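Local coordinates for hypothetical protein PH0730 (Pyrococcus horikoshii, PDB 2P8T), which is of unknown function but may bind ATP and have aminoacyl-tRNA ligase activity, at residues 82-87 against 98-103. Residues are numbered along the deposited sequence; the frame is centred on the assembly and turned at random.
Sequences SMFSEP and IAIVVK
Ser-82 O meets the bent aliphatic chain of Lys-103, with CD 3.4 Å away, where the linker leaving helix 71-81 runs antiparallel to the end of strand 95-102. Residues 82-87 thus lie along the edge of the antiparallel sheet just before the chain enters one of its outermost strands, 88-92, and a single beta bridge, Phe-84 to Val-102, marks the pairing. Met-83 O takes Lys-103 N at 2.8 Å in a nearly straight bond. The lysine chain then runs alongside the linker, and its NZ reaches Phe-84 O at 3.0 Å, from above the carbonyl plane; Leu-81 O and the carboxylate of Asp-157 hold the same ammonium. A methionine in place of Lys-103 would probably leave Asp-157 without its charged mate and those two carbonyls without their donor. The Phe-84 ring touches helix 172-187 at Ala-183, with Met-83 CG over one face and Val-101 O in plane at the edge, while CD1 lies 4.1 Å from Val-102 CG2. Ser-85 grips Val-101 twice: its N donates to Val-101 O at 2.9 Å, and OG, set between its own N and carbonyl carbon (chi1 61°), accepts Val-101 N at 2.7 Å, in the place where Ser-85 O would serve in a regular antiparallel pair. One water bridges the loop and the strand: it accepts from Ser-85 OG and donates to Glu-86 O and to Ala-99 O, the last at 2.6 Å. Pro-87 packs its ring on Ile-98 CG2 and on Ile-100, where Pro-87 CB lies 4.0 Å from Ile-100 CG1.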
loop_
_atom_site.group_PDB
_atom_site.type_symbol
_atom_site.label_atom_id
_atom_site.label_comp_id
_atom_site.label_asym_id
_atom_site.label_seq_id
_atom_site.Cartn_x
_atom_site.Cartn_y
_atom_site.Cartn_z
ATOM N N SER A 82 -2.064 -1.789 -11.959
ATOM C CA SER A 82 -2.787 -0.891 -12.871
ATOM C C SER A 82 -3.470 0.272 -12.139
ATOM O O SER A 82 -3.771 1.292 -12.758
ATOM C CB SER A 82 -3.814 -1.644 -13.739
ATOM O OG SER A 82 -5.027 -1.931 -13.041
ATOM N N MET A 83 -3.725 0.121 -10.840
ATOM C CA MET A 83 -4.434 1.156 -10.084
ATOM C C MET A 83 -3.581 1.825 -8.998
ATOM O O MET A 83 -3.969 2.858 -8.442
ATOM C CB MET A 83 -5.794 0.645 -9.542
ATOM C CG MET A 83 -5.809 -0.516 -8.519
ATOM S SD MET A 83 -7.486 -1.268 -8.213
ATOM C CE MET A 83 -7.600 -2.294 -9.666
ATOM N N PHE A 84 -2.431 1.211 -8.716
ATOM C CA PHE A 84 -1.465 1.669 -7.712
ATOM C C PHE A 84 -0.049 1.579 -8.253
ATOM O O PHE A 84 0.246 0.783 -9.149
ATOM C CB PHE A 84 -1.521 0.799 -6.448
ATOM C CG PHE A 84 -2.889 0.678 -5.849
ATOM C CD1 PHE A 84 -3.567 1.806 -5.386
ATOM C CD2 PHE A 84 -3.500 -0.569 -5.745
ATOM C CE1 PHE A 84 -4.833 1.699 -4.842
ATOM C CE2 PHE A 84 -4.745 -0.697 -5.179
ATOM C CZ PHE A 84 -5.427 0.443 -4.735
ATOM N N SER A 85 0.841 2.390 -7.697
ATOM C CA SER A 85 2.270 2.232 -7.961
ATOM C C SER A 85 2.807 1.138 -7.057
ATOM O O SER A 85 2.127 0.726 -6.117
ATOM C CB SER A 85 3.003 3.541 -7.693
ATOM O OG SER A 85 2.863 3.946 -6.332
ATOM N N GLU A 86 4.007 0.639 -7.342
ATOM C CA GLU A 86 4.728 -0.172 -6.360
ATOM C C GLU A 86 4.930 0.650 -5.071
ATOM O O GLU A 86 5.475 1.739 -5.141
ATOM C CB GLU A 86 6.103 -0.590 -6.904
ATOM C CG GLU A 86 6.065 -1.591 -8.068
ATOM C CD GLU A 86 5.752 -3.029 -7.634
ATOM O OE1 GLU A 86 5.652 -3.297 -6.410
ATOM O OE2 GLU A 86 5.638 -3.901 -8.542
ATOM N N PRO A 87 4.502 0.132 -3.893
ATOM C CA PRO A 87 4.776 0.871 -2.639
ATOM C C PRO A 87 6.274 1.080 -2.448
ATOM O O PRO A 87 7.061 0.164 -2.703
ATOM C CB PRO A 87 4.203 -0.048 -1.552
ATOM C CG PRO A 87 3.108 -0.816 -2.273
ATOM C CD PRO A 87 3.722 -1.096 -3.638
ATOM N N ILE A 98 5.853 5.065 3.803
ATOM C CA ILE A 98 5.538 4.378 2.561
ATOM C C ILE A 98 4.742 5.343 1.668
ATOM O O ILE A 98 3.853 6.041 2.144
ATOM C CB ILE A 98 4.702 3.089 2.840
ATOM C CG1 ILE A 98 5.580 1.991 3.448
ATOM C CG2 ILE A 98 3.979 2.595 1.568
ATOM C CD1 ILE A 98 6.447 1.259 2.404
ATOM N N ALA A 99 5.096 5.396 0.390
ATOM C CA ALA A 99 4.352 6.176 -0.571
ATOM C C ALA A 99 3.718 5.215 -1.571
ATOM O O ALA A 99 4.376 4.261 -2.031
ATOM C CB ALA A 99 5.265 7.188 -1.296
ATOM N N ILE A 100 2.436 5.447 -1.842
ATOM C CA ILE A 100 1.696 4.724 -2.877
ATOM C C ILE A 100 0.934 5.726 -3.752
ATOM O O ILE A 100 0.157 6.550 -3.258
ATOM C CB ILE A 100 0.698 3.678 -2.277
ATOM C CG1 ILE A 100 1.404 2.733 -1.293
ATOM C CG2 ILE A 100 -0.024 2.917 -3.403
ATOM C CD1 ILE A 100 0.463 1.711 -0.590
ATOM N N VAL A 101 1.149 5.640 -5.060
ATOM C CA VAL A 101 0.411 6.449 -6.024
ATOM C C VAL A 101 -0.886 5.711 -6.307
ATOM O O VAL A 101 -0.874 4.491 -6.577
ATOM C CB VAL A 101 1.183 6.620 -7.356
ATOM C CG1 VAL A 101 0.369 7.430 -8.389
ATOM C CG2 VAL A 101 2.543 7.236 -7.121
ATOM N N VAL A 102 -1.993 6.439 -6.237
ATOM C CA VAL A 102 -3.306 5.904 -6.622
ATOM C C VAL A 102 -3.699 6.509 -7.975
ATOM O O VAL A 102 -3.839 7.727 -8.114
ATOM C CB VAL A 102 -4.394 6.228 -5.579
ATOM C CG1 VAL A 102 -5.722 5.618 -5.995
ATOM C CG2 VAL A 102 -3.981 5.719 -4.199
ATOM N N LYS A 103 -3.873 5.635 -8.963
ATOM C CA LYS A 103 -4.108 6.041 -10.332
ATOM C C LYS A 103 -5.571 6.314 -10.545
ATOM O O LYS A 103 -6.414 5.591 -10.028
ATOM C CB LYS A 103 -3.581 4.965 -11.295
ATOM C CG LYS A 103 -2.061 4.904 -11.275
ATOM C CD LYS A 103 -1.500 3.504 -11.464
ATOM C CE LYS A 103 0.016 3.571 -11.562
ATOM N NZ LYS A 103 0.686 2.243 -11.689
HETATM O O HOH W 1 4.794 4.302 -4.628
#